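Local atomic coordinates of N-acetylmuramoyl-L-alanine amidase XlyA (Bacillus subtilis, PDB entry 3RDR), a protein that hydrolyses the amide link between N-acetylmuramoyl residues and L-amino acids in cell-wall glycopeptides, here represented by its zinc-containing catalytic domain. Residues Q9-V14 with H71-E76; N18-A23 with T56-F61. All blocks are in the same frame, centred on the assembly; numbering follows the deposited sequence.

Both contacts belong to the same side of the catalytic domain and involve the long loop between strands 7-9 and 28-33. Contact 1 ties the start of that loop to the chain leaving strand 68-70; contact 2 ties its middle to the chain entering strand 61-63. Each is partly buried. Contact 1 buries more surface and mixes a backbone bond with phenylalanine-proline and isoleucine-leucine packing, whereas contact 2 is smaller and chiefly polar, a serine hydroxyl on a carbonyl, with exposed threonines at its margin. The centres of contact 1 and contact 2 lie about 7 Å apart. I12 O probably accepts a hydrogen bond from R19 NH1; H71 N and H60 O probably form a second, between the 71-76 and 56-61 segments.

Contact 1 of 2, residues Q9-V14 with H71-E76; sequences QDFIPV and HLPLNE
The carbonyl oxygen of H71 takes the backbone N-H of I12 (I12 N to H71 O 3.0 Å) in a fairly straight bond, 161° at the hydrogen, with the donor tilted 19° from the carbonyl plane. F11 CA comes within 3.3 Å of the same H71 O in a CA-H...O contact. A water forms a second bridge, donating to D10 O and hydrogen-bonded to H71 ND1, each at 2.8 Å. The far imidazole nitrogen, H71 NE2, is bonded to T62 OG1, so the ring is held at both nitrogens. The I12 N to H71 O bond lies just past the ends of the parallel strands 7-9 and 68-70, at the 7-9 edge of the six-stranded mixed sheet of this T7 lysozyme-like amidase fold. With CG beside its backbone N (chi1 -65°), F11 lays its ring along the 71-76 chain. P73 covers one face in a CH-pi contact, its CD sitting over the F11 ring 4.1 Å from the centroid, while P73 CB meets F11 CE1 at 3.8 Å. The I12 side chain meets L72 instead, I12 CD1 against L72 CD1 at 3.6 Å, and H71 CB adjoins that same I12 methyl. Helix 43-50 packs on I12 and H71 through L50, and K51 forms a salt bridge with D10 OD1.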
# COMPACT_ATOMS: atom_id res chain seq x y z
N GLN A 9 -6.66 4.57 -11.56
CA GLN A 9 -6.34 5.77 -10.80
C GLN A 9 -7.61 6.51 -10.40
O GLN A 9 -8.46 6.81 -11.23
CB GLN A 9 -5.44 6.70 -11.62
CG GLN A 9 -4.12 6.06 -12.02
CD GLN A 9 -3.18 7.03 -12.72
OE1 GLN A 9 -3.60 7.78 -13.61
NE2 GLN A 9 -1.92 7.01 -12.33
N ASP A 10 -7.74 6.77 -9.10
CA ASP A 10 -8.90 7.46 -8.56
C ASP A 10 -8.40 8.19 -7.32
O ASP A 10 -8.69 7.82 -6.18
CB ASP A 10 -9.98 6.44 -8.21
CG ASP A 10 -11.26 7.08 -7.74
OD1 ASP A 10 -11.57 8.21 -8.18
OD2 ASP A 10 -11.97 6.46 -6.92
N PHE A 11 -7.62 9.24 -7.57
CA PHE A 11 -7.00 10.04 -6.53
C PHE A 11 -7.90 10.71 -5.51
O PHE A 11 -9.05 11.08 -5.79
CB PHE A 11 -6.10 11.11 -7.16
CG PHE A 11 -4.91 10.56 -7.90
CD1 PHE A 11 -4.04 11.42 -8.57
CD2 PHE A 11 -4.67 9.19 -7.95
CE1 PHE A 11 -2.95 10.92 -9.27
CE2 PHE A 11 -3.58 8.68 -8.65
CZ PHE A 11 -2.72 9.54 -9.31
N ILE A 12 -7.35 10.86 -4.31
CA ILE A 12 -8.01 11.53 -3.21
C ILE A 12 -7.94 12.99 -3.66
O ILE A 12 -6.92 13.41 -4.21
CB ILE A 12 -7.20 11.35 -1.91
CG1 ILE A 12 -7.30 9.89 -1.44
CG2 ILE A 12 -7.69 12.31 -0.85
CD1 ILE A 12 -6.28 9.52 -0.38
N PRO A 13 -9.00 13.78 -3.45
CA PRO A 13 -8.92 15.18 -3.89
C PRO A 13 -7.83 16.02 -3.23
O PRO A 13 -7.54 15.89 -2.03
CB PRO A 13 -10.33 15.71 -3.62
CG PRO A 13 -10.80 14.87 -2.47
CD PRO A 13 -10.32 13.49 -2.85
N VAL A 14 -7.21 16.88 -4.03
CA VAL A 14 -6.16 17.78 -3.56
C VAL A 14 -6.70 18.60 -2.39
O VAL A 14 -7.85 19.03 -2.41
CB VAL A 14 -5.72 18.74 -4.69
CG1 VAL A 14 -4.83 19.84 -4.15
CG2 VAL A 14 -4.99 17.95 -5.77
N HIS A 71 -4.56 5.75 -5.11
CA HIS A 71 -5.21 6.87 -4.45
C HIS A 71 -4.38 8.14 -4.40
O HIS A 71 -4.89 9.22 -4.11
CB HIS A 71 -5.57 6.45 -3.03
CG HIS A 71 -6.07 5.04 -2.92
ND1 HIS A 71 -7.33 4.66 -3.35
CD2 HIS A 71 -5.47 3.92 -2.47
CE1 HIS A 71 -7.48 3.36 -3.15
NE2 HIS A 71 -6.37 2.89 -2.62
N LEU A 72 -3.08 8.00 -4.66
CA LEU A 72 -2.16 9.12 -4.60
C LEU A 72 -1.10 9.03 -5.70
O LEU A 72 -0.74 7.93 -6.12
CB LEU A 72 -1.43 9.10 -3.25
CG LEU A 72 -1.78 9.93 -2.01
CD1 LEU A 72 -3.21 10.40 -1.99
CD2 LEU A 72 -1.45 9.08 -0.79
N PRO A 73 -0.61 10.18 -6.18
CA PRO A 73 0.42 10.15 -7.22
C PRO A 73 1.71 9.73 -6.52
O PRO A 73 1.89 10.02 -5.33
CB PRO A 73 0.45 11.60 -7.71
CG PRO A 73 0.07 12.38 -6.49
CD PRO A 73 -1.07 11.56 -5.93
N LEU A 74 2.61 9.06 -7.23
CA LEU A 74 3.85 8.61 -6.61
C LEU A 74 4.87 9.68 -6.24
O LEU A 74 5.92 9.37 -5.67
CB LEU A 74 4.50 7.53 -7.48
CG LEU A 74 3.58 6.34 -7.79
CD1 LEU A 74 4.40 5.22 -8.41
CD2 LEU A 74 2.90 5.86 -6.51
N ASN A 75 4.58 10.94 -6.54
CA ASN A 75 5.49 12.02 -6.18
C ASN A 75 5.01 12.75 -4.92
O ASN A 75 5.52 13.82 -4.58
CB ASN A 75 5.67 13.02 -7.34
CG ASN A 75 4.35 13.50 -7.92
OD1 ASN A 75 3.45 13.94 -7.21
ND2 ASN A 75 4.24 13.42 -9.24
N GLU A 76 4.03 12.16 -4.24
CA GLU A 76 3.47 12.70 -3.01
C GLU A 76 3.47 11.63 -1.91
O GLU A 76 3.41 10.44 -2.21
CB GLU A 76 2.03 13.18 -3.23
CG GLU A 76 1.90 14.55 -3.89
CD GLU A 76 0.45 14.98 -4.05
OE1 GLU A 76 -0.39 14.60 -3.20
OE2 GLU A 76 0.14 15.70 -5.01
O HOH W 1 -9.09 6.83 -3.62

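Contact 2 of 2, residues N18-A23 with T56-F61; sequences NRPGYA and TTSWHF
S58 has OG between its backbone N and carbonyl carbon (chi1 67°), which aims the hydroxyl at N18 O; N18, with CG in the corresponding position (chi1 67°), folds its side chain against the backbone of 56-58. The hydroxyl donates to the carbonyl, S58 OG to N18 O 2.7 Å, with a C=O...donor angle of 143°, and it approaches tilted out of the carbonyl plane. S58 OG is also hydrogen-bonded to the backbone N of W79, so one buried hydroxyl links three parts of the chain. Beside this bond the two residues pack through their beta carbons, N18 CB to S58 CB 3.9 Å. N18 CB also rests on the peptide backbone just before S58: it lies 3.6 Å from T56 C and 3.4 Å from T57 O. P20 only grazes the serine, its CD 4.4 Å from S58 OG. N18 carries most of the contact on its side, meeting S58 by its carbonyl and T56-T57 by its side chain, with a side-chain-to-backbone hydrogen bond joining the two loops. T56 and T57 turn their beta carbons away from 18-23 and bring their backbones to N18; the T57 side chain is about 8 Å from the bound zinc ion. L50 of helix 43-50 packs against both N18 and W59, while the 56-61 segment runs on into strand 61-63, where F61 pairs by backbone hydrogen bonds with G94 and E96 of strand 92-97.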
# COMPACT_ATOMS: atom_id res chain seq x y z
N ASN A 18 -6.36 13.80 4.24
CA ASN A 18 -5.47 12.66 4.06
C ASN A 18 -4.65 12.70 2.77
O ASN A 18 -4.20 11.67 2.28
CB ASN A 18 -6.22 11.32 4.18
CG ASN A 18 -7.21 11.09 3.07
OD1 ASN A 18 -7.63 9.95 2.83
ND2 ASN A 18 -7.60 12.15 2.39
N ARG A 19 -4.49 13.90 2.22
CA ARG A 19 -3.65 14.08 1.04
C ARG A 19 -2.74 15.26 1.38
O ARG A 19 -2.86 16.34 0.81
CB ARG A 19 -4.46 14.37 -0.23
CG ARG A 19 -3.55 14.52 -1.46
CD ARG A 19 -4.26 14.46 -2.81
NE ARG A 19 -3.30 14.69 -3.89
CZ ARG A 19 -3.60 14.73 -5.19
NH1 ARG A 19 -4.84 14.54 -5.61
NH2 ARG A 19 -2.64 14.96 -6.08
N PRO A 20 -1.82 15.05 2.34
CA PRO A 20 -0.88 16.09 2.78
C PRO A 20 -0.15 16.75 1.62
O PRO A 20 0.17 17.93 1.68
CB PRO A 20 0.05 15.33 3.73
CG PRO A 20 -0.00 13.92 3.21
CD PRO A 20 -1.47 13.75 2.92
N GLY A 21 0.14 15.97 0.58
CA GLY A 21 0.81 16.51 -0.59
C GLY A 21 2.26 16.93 -0.50
O GLY A 21 2.68 17.82 -1.24
N TYR A 22 3.05 16.31 0.38
CA TYR A 22 4.47 16.67 0.45
C TYR A 22 5.19 15.97 -0.69
O TYR A 22 4.90 14.82 -1.00
CB TYR A 22 5.08 16.23 1.78
CG TYR A 22 4.66 17.06 2.96
CD1 TYR A 22 5.01 18.41 3.05
CD2 TYR A 22 3.89 16.50 3.98
CE1 TYR A 22 4.60 19.18 4.14
CE2 TYR A 22 3.48 17.26 5.07
CZ TYR A 22 3.84 18.60 5.15
OH TYR A 22 3.41 19.34 6.22
N ALA A 23 6.13 16.68 -1.32
CA ALA A 23 6.89 16.11 -2.42
C ALA A 23 7.63 14.89 -1.91
O ALA A 23 8.19 14.90 -0.80
CB ALA A 23 7.88 17.13 -2.96
N THR A 56 -8.21 10.34 7.74
CA THR A 56 -6.91 10.93 8.02
C THR A 56 -5.73 10.07 7.55
O THR A 56 -4.60 10.56 7.43
CB THR A 56 -6.75 11.23 9.53
OG1 THR A 56 -7.11 10.06 10.28
CG2 THR A 56 -7.65 12.40 9.95
N THR A 57 -6.00 8.80 7.28
CA THR A 57 -4.95 7.89 6.82
C THR A 57 -4.99 7.77 5.30
O THR A 57 -6.04 7.95 4.68
CB THR A 57 -5.11 6.47 7.45
OG1 THR A 57 -4.82 6.54 8.85
CG2 THR A 57 -4.16 5.48 6.81
N SER A 58 -3.84 7.49 4.68
CA SER A 58 -3.79 7.35 3.23
C SER A 58 -2.53 6.63 2.78
O SER A 58 -1.48 6.70 3.42
CB SER A 58 -3.85 8.72 2.56
OG SER A 58 -2.69 9.48 2.84
N TRP A 59 -2.65 5.92 1.66
CA TRP A 59 -1.54 5.19 1.07
C TRP A 59 -1.71 5.27 -0.44
O TRP A 59 -2.73 5.76 -0.93
CB TRP A 59 -1.52 3.74 1.57
CG TRP A 59 -2.81 3.04 1.40
CD1 TRP A 59 -3.19 2.27 0.33
CD2 TRP A 59 -3.93 3.06 2.30
NE1 TRP A 59 -4.48 1.82 0.52
CE2 TRP A 59 -4.95 2.29 1.71
CE3 TRP A 59 -4.17 3.66 3.54
CZ2 TRP A 59 -6.19 2.09 2.33
CZ3 TRP A 59 -5.40 3.47 4.16
CH2 TRP A 59 -6.40 2.69 3.54
N HIS A 60 -0.73 4.76 -1.18
CA HIS A 60 -0.75 4.86 -2.64
C HIS A 60 -1.54 3.83 -3.44
O HIS A 60 -2.25 4.18 -4.38
CB HIS A 60 0.69 4.92 -3.13
CG HIS A 60 1.53 5.93 -2.41
ND1 HIS A 60 1.69 7.22 -2.86
CD2 HIS A 60 2.17 5.86 -1.22
CE1 HIS A 60 2.40 7.91 -1.98
NE2 HIS A 60 2.70 7.11 -0.98
N PHE A 61 -1.40 2.55 -3.07
CA PHE A 61 -2.07 1.48 -3.80
C PHE A 61 -2.82 0.47 -2.92
O PHE A 61 -2.33 0.06 -1.87
CB PHE A 61 -1.05 0.66 -4.60
CG PHE A 61 -0.37 1.41 -5.71
CD1 PHE A 61 -1.03 1.64 -6.92
CD2 PHE A 61 0.96 1.81 -5.59
CE1 PHE A 61 -0.37 2.25 -7.98
CE2 PHE A 61 1.63 2.41 -6.65
CZ PHE A 61 0.96 2.63 -7.85